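Local coordinates for ribokinase, putative (Burkholderia thailandensis, PDB 3B1P), which is a nucleoside kinase of the pfkB family that binds inosine and adenine nucleotides and probably phosphorylates purine nucleosides, at residues A[7-12]-A[64-69]; A[3-8]-A[138-143]; A[50-55]-A[288-293]. All blocks are in the same frame, centred on the assembly; numbering follows the deposited sequence. Where two conformers were deposited one is given.

Interaction 1: residues A[7-12]-A[64-69]; sequences GSIAYD and ARMMGT. With NOS (inosine), chain B.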
loop_
_atom_site.group_PDB
_atom_site.type_symbol
_atom_site.label_atom_id
_atom_site.label_comp_id
_atom_site.label_asym_id
_atom_site.label_seq_id
_atom_site.Cartn_x
_atom_site.Cartn_y
_atom_site.Cartn_z
ATOM N N GLY A 7 21.216 -6.510 -9.299
ATOM C CA GLY A 7 20.046 -6.047 -8.569
ATOM C C GLY A 7 19.172 -7.166 -8.135
ATOM O O GLY A 7 19.536 -8.351 -8.226
ATOM N N SER A 8 17.981 -6.824 -7.659
ATOM C CA SER A 8 17.083 -7.827 -7.106
ATOM C C SER A 8 16.450 -8.686 -8.210
ATOM O O SER A 8 16.273 -8.261 -9.380
ATOM C CB SER A 8 15.971 -7.177 -6.267
ATOM O OG SER A 8 15.237 -6.266 -7.040
ATOM N N ILE A 9 16.154 -9.917 -7.820
ATOM C CA ILE A 9 15.379 -10.820 -8.638
ATOM C C ILE A 9 14.296 -11.309 -7.725
ATOM O O ILE A 9 14.580 -11.800 -6.626
ATOM C CB ILE A 9 16.221 -11.985 -9.217
ATOM C CG1 ILE A 9 17.552 -11.451 -9.761
ATOM C CG2 ILE A 9 15.389 -12.777 -10.235
ATOM C CD1 ILE A 9 18.608 -12.613 -10.107
ATOM N N ALA A 10 13.065 -11.139 -8.150
ATOM C CA ALA A 10 11.980 -11.211 -7.184
ATOM C C ALA A 10 10.648 -11.555 -7.813
ATOM O O ALA A 10 10.425 -11.386 -9.049
ATOM C CB ALA A 10 11.899 -9.881 -6.404
ATOM N N TYR A 11 9.726 -12.071 -6.993
ATOM C CA TYR A 11 8.386 -12.269 -7.447
ATOM C C TYR A 11 7.502 -11.138 -6.929
ATOM O O TYR A 11 7.528 -10.833 -5.713
ATOM C CB TYR A 11 7.814 -13.631 -6.955
ATOM C CG TYR A 11 8.546 -14.829 -7.508
ATOM C CD1 TYR A 11 8.497 -15.134 -8.874
ATOM C CD2 TYR A 11 9.278 -15.664 -6.659
ATOM C CE1 TYR A 11 9.162 -16.259 -9.402
ATOM C CE2 TYR A 11 9.964 -16.787 -7.151
ATOM C CZ TYR A 11 9.899 -17.083 -8.535
ATOM O OH TYR A 11 10.582 -18.204 -9.004
ATOM N N ASP A 12 6.707 -10.547 -7.814
ATOM C CA ASP A 12 5.933 -9.343 -7.473
ATOM C C ASP A 12 4.462 -9.645 -7.366
ATOM O O ASP A 12 3.922 -10.391 -8.208
ATOM C CB ASP A 12 6.073 -8.215 -8.560
ATOM C CG ASP A 12 7.418 -7.584 -8.571
ATOM O OD1 ASP A 12 8.233 -7.746 -7.661
ATOM O OD2 ASP A 12 7.702 -6.857 -9.549
ATOM N N ALA A 64 22.303 -9.314 -21.840
ATOM C CA ALA A 64 22.096 -8.961 -20.410
ATOM C C ALA A 64 22.548 -10.134 -19.537
ATOM O O ALA A 64 22.117 -11.273 -19.756
ATOM C CB ALA A 64 20.637 -8.723 -20.199
ATOM N N ARG A 65 23.434 -9.871 -18.589
ATOM C CA ARG A 65 23.886 -10.922 -17.681
ATOM C C ARG A 65 23.437 -10.519 -16.288
ATOM O O ARG A 65 24.106 -9.688 -15.693
ATOM C CB ARG A 65 25.398 -11.045 -17.692
ATOM C CG ARG A 65 26.065 -11.161 -19.087
ATOM C CD ARG A 65 25.971 -12.568 -19.694
ATOM N NE ARG A 65 26.485 -12.593 -21.077
ATOM C CZ ARG A 65 27.718 -12.957 -21.458
ATOM N NH1 ARG A 65 28.626 -13.381 -20.583
ATOM N NH2 ARG A 65 28.048 -12.923 -22.763
ATOM N N MET A 66 22.350 -11.110 -15.812
ATOM C CA MET A 66 21.814 -10.788 -14.443
ATOM C C MET A 66 22.757 -11.294 -13.389
ATOM O O MET A 66 23.239 -12.441 -13.521
ATOM C CB MET A 66 20.472 -11.442 -14.234
ATOM C CG MET A 66 19.372 -10.853 -15.062
ATOM S SD MET A 66 17.800 -11.754 -15.133
ATOM C CE MET A 66 17.542 -11.975 -13.444
ATOM N N MET A 67 23.070 -10.462 -12.373
ATOM C CA MET A 67 23.848 -10.880 -11.220
ATOM C C MET A 67 22.928 -10.611 -10.013
ATOM O O MET A 67 22.616 -9.445 -9.717
ATOM C CB MET A 67 25.147 -10.111 -11.137
ATOM C CG MET A 67 25.994 -10.373 -9.818
ATOM S SD MET A 67 27.633 -9.791 -9.776
ATOM C CE MET A 67 28.430 -11.122 -10.765
ATOM N N GLY A 68 22.451 -11.668 -9.368
ATOM C CA GLY A 68 21.532 -11.493 -8.244
ATOM C C GLY A 68 21.469 -12.818 -7.580
ATOM O O GLY A 68 21.906 -13.831 -8.167
ATOM N N THR A 69 20.833 -12.829 -6.409
ATOM C CA THR A 69 20.564 -14.193 -5.717
ATOM C C THR A 69 19.052 -14.560 -5.685
ATOM O O THR A 69 18.149 -13.706 -5.494
ATOM C CB THR A 69 21.101 -14.070 -4.282
ATOM O OG1 THR A 69 20.772 -12.685 -3.797
ATOM C CG2 THR A 69 22.562 -14.263 -4.268
HETATM N N9 NOS B . 11.640 -3.927 -5.584
HETATM C C4 NOS B . 12.784 -3.980 -4.898
HETATM N N3 NOS B . 14.057 -4.449 -5.111
HETATM C C2 NOS B . 15.037 -4.323 -4.205
HETATM N N1 NOS B . 14.776 -3.717 -3.001
HETATM C C6 NOS B . 13.548 -3.237 -2.676
HETATM O O6 NOS B . 13.381 -2.581 -1.498
HETATM C C5 NOS B . 12.456 -3.257 -3.648
HETATM N N7 NOS B . 11.163 -2.886 -3.680
HETATM C C8 NOS B . 10.642 -3.296 -4.886
HETATM C "C5'" NOS B . 10.261 -2.294 -9.698
HETATM O "O5'" NOS B . 11.369 -1.426 -10.040
HETATM C "C4'" NOS B . 10.830 -3.527 -8.976
HETATM O "O4'" NOS B . 11.379 -3.146 -7.719
HETATM C "C1'" NOS B . 11.497 -4.404 -6.964
HETATM C "C2'" NOS B . 10.214 -5.109 -7.279
HETATM O "O2'" NOS B . 10.549 -6.501 -7.316
HETATM C "C3'" NOS B . 9.777 -4.576 -8.637
HETATM O "O3'" NOS B . 9.780 -5.635 -9.647
HETATM O O HOH W 1 20.010 -9.907 -5.981
HETATM O O HOH W 2 15.527 -13.477 -4.619
HETATM O O HOH W 3 17.525 -10.814 -5.419
#
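G7 and M67 mark the place in this ribokinase-fold kinase where strand 3-6 has ended and the chain leaves the central sheet, to enter the lid sheet as strand 10-16. The direct backbone link is a single hydrogen bond from G7 N to M67 O, 3.3 Å long and fairly straight (160°), and it extends by one residue the parallel pairing of strands 3-6 and 64-71.

Beyond it the chains part, and water takes over the pairing. Water 1 joins the two backbones, lying 2.8 Å from G7 O and accepting from T69 N. Water 2 bridges carbonyl to carbonyl, 2.8 Å from both I9 O and T69 O, while water 3 ties I9 N to T69 O. The widening gap is thus a hydrated splay in which G7 O, I9 N, I9 O and the N and O of T69 are bridged by water.

Apolar packing adds a second link. I9 CD1 meets the methyl M66 CE at 3.6 Å and also rests on the CA of G68, which has no side chain to stand in its way. The M66 chain bends at its sulfur (chi3 51°), which brings the methyl round to I9. M82 of helix 76-85 touches both side chains.

Polar groups of 7-12 turn to the inosine. S8 OG, which also bonds to C49 N, donates to the purine N3 at 2.9 Å. D12 spans the ribose diol with its carboxylate: OD2 comes implausibly close to O3', whereas OD1 takes a sound hydrogen bond from O2' at 2.7 Å.

Interaction 2: residues A[3-8]-A[138-143]; sequences TLICGS and LAIVGP. With NOS (inosine), chain B.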
loop_
_atom_site.group_PDB
_atom_site.type_symbol
_atom_site.label_atom_id
_atom_site.label_comp_id
_atom_site.label_asym_id
_atom_site.label_seq_id
_atom_site.Cartn_x
_atom_site.Cartn_y
_atom_site.Cartn_z
ATOM N N THR A 3 26.563 -6.845 -20.800
ATOM C CA THR A 3 26.197 -5.844 -19.784
ATOM C C THR A 3 25.778 -6.581 -18.526
ATOM O O THR A 3 24.832 -7.387 -18.581
ATOM C CB THR A 3 25.029 -5.018 -20.302
ATOM O OG1 THR A 3 25.446 -4.464 -21.573
ATOM C CG2 THR A 3 24.758 -3.835 -19.355
ATOM N N LEU A 4 26.412 -6.214 -17.412
ATOM C CA LEU A 4 26.140 -6.912 -16.147
ATOM C C LEU A 4 25.006 -6.155 -15.468
ATOM O O LEU A 4 25.122 -4.940 -15.309
ATOM C CB LEU A 4 27.380 -6.932 -15.268
ATOM C CG LEU A 4 27.345 -7.765 -13.972
ATOM C CD1 LEU A 4 27.339 -9.252 -14.397
ATOM C CD2 LEU A 4 28.524 -7.471 -13.081
ATOM N N ILE A 5 23.978 -6.870 -15.059
ATOM C CA ILE A 5 22.839 -6.215 -14.435
ATOM C C ILE A 5 22.672 -6.682 -13.012
ATOM O O ILE A 5 22.198 -7.782 -12.740
ATOM C CB ILE A 5 21.595 -6.399 -15.187
ATOM C CG1 ILE A 5 21.776 -5.874 -16.604
ATOM C CG2 ILE A 5 20.462 -5.651 -14.514
ATOM C CD1 ILE A 5 20.849 -6.487 -17.472
ATOM N N CYS A 6 23.092 -5.802 -12.106
ATOM C CA CYS A 6 23.177 -6.212 -10.683
ATOM C C CYS A 6 21.912 -5.659 -10.020
ATOM O O CYS A 6 21.566 -4.497 -10.201
ATOM C CB CYS A 6 24.394 -5.681 -9.992
ATOM S SG CYS A 6 25.997 -6.131 -10.698
ATOM N N GLY A 7 21.216 -6.510 -9.299
ATOM C CA GLY A 7 20.046 -6.047 -8.569
ATOM C C GLY A 7 19.172 -7.166 -8.135
ATOM O O GLY A 7 19.536 -8.351 -8.226
ATOM N N SER A 8 17.981 -6.824 -7.659
ATOM C CA SER A 8 17.083 -7.827 -7.106
ATOM C C SER A 8 16.450 -8.686 -8.210
ATOM O O SER A 8 16.273 -8.261 -9.380
ATOM C CB SER A 8 15.971 -7.177 -6.267
ATOM O OG SER A 8 15.237 -6.266 -7.040
ATOM N N LEU A 138 29.936 -2.895 -19.478
ATOM C CA LEU A 138 28.991 -1.868 -18.926
ATOM C C LEU A 138 28.221 -2.589 -17.836
ATOM O O LEU A 138 27.921 -3.778 -17.977
ATOM C CB LEU A 138 27.983 -1.409 -20.009
ATOM C CG LEU A 138 26.945 -0.336 -19.608
ATOM C CD1 LEU A 138 27.609 0.913 -19.127
ATOM C CD2 LEU A 138 26.012 -0.056 -20.841
ATOM N N ALA A 139 27.801 -1.871 -16.791
ATOM C CA ALA A 139 27.015 -2.508 -15.781
ATOM C C ALA A 139 25.990 -1.519 -15.221
ATOM O O ALA A 139 26.089 -0.309 -15.482
ATOM C CB ALA A 139 27.935 -2.967 -14.604
ATOM N N ILE A 140 25.051 -2.072 -14.480
ATOM C CA ILE A 140 24.151 -1.257 -13.651
ATOM C C ILE A 140 24.147 -1.875 -12.254
ATOM O O ILE A 140 24.136 -3.094 -12.145
ATOM C CB ILE A 140 22.707 -1.103 -14.259
ATOM C CG1 ILE A 140 21.859 -0.164 -13.350
ATOM C CG2 ILE A 140 21.962 -2.469 -14.509
ATOM C CD1 ILE A 140 20.623 0.390 -14.150
ATOM N N VAL A 141 24.134 -1.032 -11.238
ATOM C CA VAL A 141 23.951 -1.495 -9.837
ATOM C C VAL A 141 22.619 -0.942 -9.372
ATOM O O VAL A 141 22.522 0.281 -9.194
ATOM C CB VAL A 141 25.081 -0.957 -9.002
ATOM C CG1 VAL A 141 24.885 -1.348 -7.512
ATOM C CG2 VAL A 141 26.396 -1.526 -9.518
ATOM N N GLY A 142 21.616 -1.830 -9.235
ATOM C CA GLY A 142 20.234 -1.494 -8.935
ATOM C C GLY A 142 19.915 -1.905 -7.503
ATOM O O GLY A 142 20.792 -2.447 -6.786
ATOM N N PRO A 143 18.671 -1.651 -7.099
ATOM C CA PRO A 143 18.215 -1.968 -5.721
ATOM C C PRO A 143 18.489 -3.454 -5.394
ATOM O O PRO A 143 18.128 -4.377 -6.190
ATOM C CB PRO A 143 16.712 -1.673 -5.804
ATOM C CG PRO A 143 16.616 -0.533 -6.812
ATOM C CD PRO A 143 17.608 -1.072 -7.922
HETATM N N9 NOS B . 11.640 -3.927 -5.584
HETATM C C4 NOS B . 12.784 -3.980 -4.898
HETATM N N3 NOS B . 14.057 -4.449 -5.111
HETATM C C2 NOS B . 15.037 -4.323 -4.205
HETATM N N1 NOS B . 14.776 -3.717 -3.001
HETATM C C6 NOS B . 13.548 -3.237 -2.676
HETATM O O6 NOS B . 13.381 -2.581 -1.498
HETATM C C5 NOS B . 12.456 -3.257 -3.648
HETATM N N7 NOS B . 11.163 -2.886 -3.680
HETATM C C8 NOS B . 10.642 -3.296 -4.886
HETATM C "C5'" NOS B . 10.261 -2.294 -9.698
HETATM O "O5'" NOS B . 11.369 -1.426 -10.040
HETATM C "C4'" NOS B . 10.830 -3.527 -8.976
HETATM O "O4'" NOS B . 11.379 -3.146 -7.719
HETATM C "C1'" NOS B . 11.497 -4.404 -6.964
HETATM C "C2'" NOS B . 10.214 -5.109 -7.279
HETATM O "O2'" NOS B . 10.549 -6.501 -7.316
HETATM C "C3'" NOS B . 9.777 -4.576 -8.637
HETATM O "O3'" NOS B . 9.780 -5.635 -9.647
#
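I5 and I140 meet methyl to methyl on one face of the parallel core of the central sheet of the ribokinase fold, with their side chains crossing at a slant. In the conformer described here, I5 CG2 lies 3.5 Å from I140 CG2. I140 sends its CG1 arm anti to the backbone N (chi1 -177°), which leaves the short CG2 branch, between the backbone N and the carbonyl carbon, against I5 while the longer arm leads away; the side chain also touches L260 of helix 251-264. T3 and L138 share this face, and helix 49-59 also covers it, through contacts with T3 and I5.

On the reverse face L4 and A139 lie flank to flank, CB to CB at 4.1 Å. C6 and V141 join them there beneath helix 146-159, and C6 CB comes to 3.4 Å from I140 O.

The nearly parallel strands (7° apart) are held in this register by four backbone hydrogen bonds, from L4 N to L138 O, I140 N to L4 O, C6 N to I140 O and G142 N to C6 O. Past the strand ends S8 N makes a weak bond to P143 O. Here the paired chains reach the nucleoside, and P143 CB packs 3.5 Å from inosine C2.

Interaction 3: residues A[50-55]-A[288-293]; sequences AGNIAY and GPQTYA. With NOS (inosine), chain B.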
loop_
_atom_site.group_PDB
_atom_site.type_symbol
_atom_site.label_atom_id
_atom_site.label_comp_id
_atom_site.label_asym_id
_atom_site.label_seq_id
_atom_site.Cartn_x
_atom_site.Cartn_y
_atom_site.Cartn_z
ATOM N N ALA A 50 16.753 -6.238 -11.243
ATOM C CA ALA A 50 17.643 -6.858 -12.247
ATOM C C ALA A 50 16.896 -7.661 -13.268
ATOM O O ALA A 50 17.303 -7.655 -14.471
ATOM C CB ALA A 50 18.776 -7.696 -11.604
ATOM N N GLY A 51 15.874 -8.423 -12.843
ATOM C CA GLY A 51 15.023 -9.158 -13.774
ATOM C C GLY A 51 14.389 -8.250 -14.813
ATOM O O GLY A 51 14.423 -8.515 -16.017
ATOM N N ASN A 52 13.850 -7.133 -14.343
ATOM C CA ASN A 52 13.118 -6.216 -15.238
ATOM C C ASN A 52 14.070 -5.522 -16.202
ATOM O O ASN A 52 13.728 -5.372 -17.383
ATOM C CB ASN A 52 12.403 -5.107 -14.396
ATOM C CG ASN A 52 11.389 -5.685 -13.381
ATOM O OD1 ASN A 52 10.913 -6.819 -13.512
ATOM N ND2 ASN A 52 11.049 -4.859 -12.354
ATOM N N ILE A 53 15.207 -5.044 -15.711
ATOM C CA ILE A 53 16.177 -4.296 -16.560
ATOM C C ILE A 53 16.781 -5.260 -17.590
ATOM O O ILE A 53 16.860 -4.923 -18.773
ATOM C CB ILE A 53 17.289 -3.700 -15.745
ATOM C CG1 ILE A 53 16.681 -2.653 -14.790
ATOM C CG2 ILE A 53 18.378 -3.023 -16.649
ATOM C CD1 ILE A 53 17.704 -2.261 -13.654
ATOM N N ALA A 54 17.120 -6.470 -17.153
ATOM C CA ALA A 54 17.693 -7.458 -18.106
ATOM C C ALA A 54 16.642 -7.846 -19.172
ATOM O O ALA A 54 16.997 -8.022 -20.385
ATOM C CB ALA A 54 18.158 -8.689 -17.376
ATOM N N TYR A 55 15.387 -7.927 -18.770
ATOM C CA TYR A 55 14.280 -8.299 -19.647
ATOM C C TYR A 55 14.186 -7.257 -20.783
ATOM O O TYR A 55 14.054 -7.577 -21.963
ATOM C CB TYR A 55 12.920 -8.357 -18.907
ATOM C CG TYR A 55 11.761 -8.711 -19.836
ATOM C CD1 TYR A 55 11.590 -10.036 -20.292
ATOM C CD2 TYR A 55 10.831 -7.745 -20.253
ATOM C CE1 TYR A 55 10.509 -10.359 -21.124
ATOM C CE2 TYR A 55 9.758 -8.066 -21.072
ATOM C CZ TYR A 55 9.647 -9.385 -21.547
ATOM O OH TYR A 55 8.592 -9.671 -22.358
ATOM N N GLY A 288 2.091 -5.679 -14.786
ATOM C CA GLY A 288 3.325 -6.392 -14.425
ATOM C C GLY A 288 4.561 -5.771 -15.090
ATOM O O GLY A 288 4.426 -5.060 -16.111
ATOM N N PRO A 289 5.747 -5.969 -14.508
ATOM C CA PRO A 289 6.900 -5.296 -15.111
ATOM C C PRO A 289 7.464 -5.927 -16.390
ATOM O O PRO A 289 8.246 -5.260 -17.091
ATOM C CB PRO A 289 7.957 -5.329 -14.007
ATOM C CG PRO A 289 7.559 -6.491 -13.136
ATOM C CD PRO A 289 6.065 -6.582 -13.197
ATOM N N GLN A 290 7.145 -7.199 -16.665
ATOM C CA GLN A 290 7.794 -7.871 -17.796
ATOM C C GLN A 290 6.781 -8.507 -18.758
ATOM O O GLN A 290 7.167 -9.355 -19.546
ATOM C CB GLN A 290 8.767 -8.951 -17.344
ATOM C CG GLN A 290 9.943 -8.466 -16.471
ATOM C CD GLN A 290 10.795 -9.597 -15.945
ATOM O OE1 GLN A 290 10.883 -10.681 -16.566
ATOM N NE2 GLN A 290 11.408 -9.388 -14.796
ATOM N N THR A 291 5.530 -8.108 -18.700
ATOM C CA THR A 291 4.470 -8.667 -19.548
ATOM C C THR A 291 4.518 -8.152 -21.004
ATOM O O THR A 291 4.190 -8.878 -21.956
ATOM C CB THR A 291 3.118 -8.341 -18.925
ATOM O OG1 THR A 291 3.087 -8.863 -17.583
ATOM C CG2 THR A 291 1.987 -8.933 -19.705
ATOM N N TYR A 292 4.901 -6.893 -21.167
ATOM C CA TYR A 292 5.015 -6.331 -22.542
ATOM C C TYR A 292 6.090 -7.142 -23.304
ATOM O O TYR A 292 7.118 -7.546 -22.725
ATOM C CB TYR A 292 5.349 -4.812 -22.472
ATOM C CG TYR A 292 6.789 -4.487 -22.065
ATOM C CD1 TYR A 292 7.307 -4.899 -20.838
ATOM C CD2 TYR A 292 7.613 -3.761 -22.915
ATOM C CE1 TYR A 292 8.687 -4.585 -20.473
ATOM C CE2 TYR A 292 8.948 -3.470 -22.595
ATOM C CZ TYR A 292 9.458 -3.870 -21.359
ATOM O OH TYR A 292 10.731 -3.536 -21.079
ATOM N N ALA A 293 5.881 -7.419 -24.597
ATOM C CA ALA A 293 6.823 -8.234 -25.351
ATOM C C ALA A 293 6.970 -7.832 -26.810
ATOM O O ALA A 293 6.765 -8.657 -27.708
ATOM C CB ALA A 293 6.419 -9.734 -25.277
HETATM N N9 NOS B . 11.640 -3.927 -5.584
HETATM C C4 NOS B . 12.784 -3.980 -4.898
HETATM N N3 NOS B . 14.057 -4.449 -5.111
HETATM C C2 NOS B . 15.037 -4.323 -4.205
HETATM N N1 NOS B . 14.776 -3.717 -3.001
HETATM C C6 NOS B . 13.548 -3.237 -2.676
HETATM O O6 NOS B . 13.381 -2.581 -1.498
HETATM C C5 NOS B . 12.456 -3.257 -3.648
HETATM N N7 NOS B . 11.163 -2.886 -3.680
HETATM C C8 NOS B . 10.642 -3.296 -4.886
HETATM C "C5'" NOS B . 10.261 -2.294 -9.698
HETATM O "O5'" NOS B . 11.369 -1.426 -10.040
HETATM C "C4'" NOS B . 10.830 -3.527 -8.976
HETATM O "O4'" NOS B . 11.379 -3.146 -7.719
HETATM C "C1'" NOS B . 11.497 -4.404 -6.964
HETATM C "C2'" NOS B . 10.214 -5.109 -7.279
HETATM O "O2'" NOS B . 10.549 -6.501 -7.316
HETATM C "C3'" NOS B . 9.777 -4.576 -8.637
HETATM O "O3'" NOS B . 9.780 -5.635 -9.647
HETATM O O HOH W 4 11.520 -4.311 -18.557
#
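The amide nitrogen NE2 of Q290 is gripped from two directions, by N52 OD1 at 2.9 Å and by the hydroxyl of Y78. N52 belongs to the GG-containing pfkB signature at the start of helix 49-59, and Q290 lies in the loop between helices 269-284 and 296-307. The two amides stand almost upright to each other (79°), yet the bond is nearly straight (173°), since OD1 lies almost in the Q290 amide plane, and NE2 in turn meets a lone pair of OD1 in the carbonyl plane of N52. With OD1 held this way the N52 amide is probably kept from flipping, and ND2 is turned to inosine O3', 3.1 Å away, and to D253 OD2. Q290 is therefore a second-shell residue that positions a first-shell one, and R81 in turn holds its OE1. P289 packs against the same group, its CB 3.3 Å from N52 OD1.

One helical turn on, Y55 fastens the loop's far end. Its CG runs anti to the backbone N (chi1 179°), carrying the ring under Q290, whose CB sits over one face 3.9 Å from the ring centroid. The Y55 hydroxyl donates to Y292 O in a short 2.6 Å bond. The two tyrosine rings form an offset edge-to-face pair with the edge of Y55 toward Y292, centroids 5.6 Å apart, and water 4 links the Y292 hydroxyl to N52 O, 2.7 Å from the latter.

How the interactions relate
The three contacts show how one site can be assembled from distant parts of a chain. Interactions 1 and 2, with centres 9 Å apart, share G7 and S8 and lie on opposite edges of strand 3-6, which runs between strands 64-71 and 138-141 in the central sheet. Interaction 3 lies about 11 Å from the first centre and 14 Å from the second; its helix, 49-59, packs on that sheet through I5, with a probable A50 N to S8 O bond to the loop beyond strand 3-6. Along the chain come 3-8, 7-12, 50-55, 64-69, 138-143 and 288-293, so interaction 3 alternates with each of the other two. All three reach the inosine, to which S36 of the second subunit also bonds.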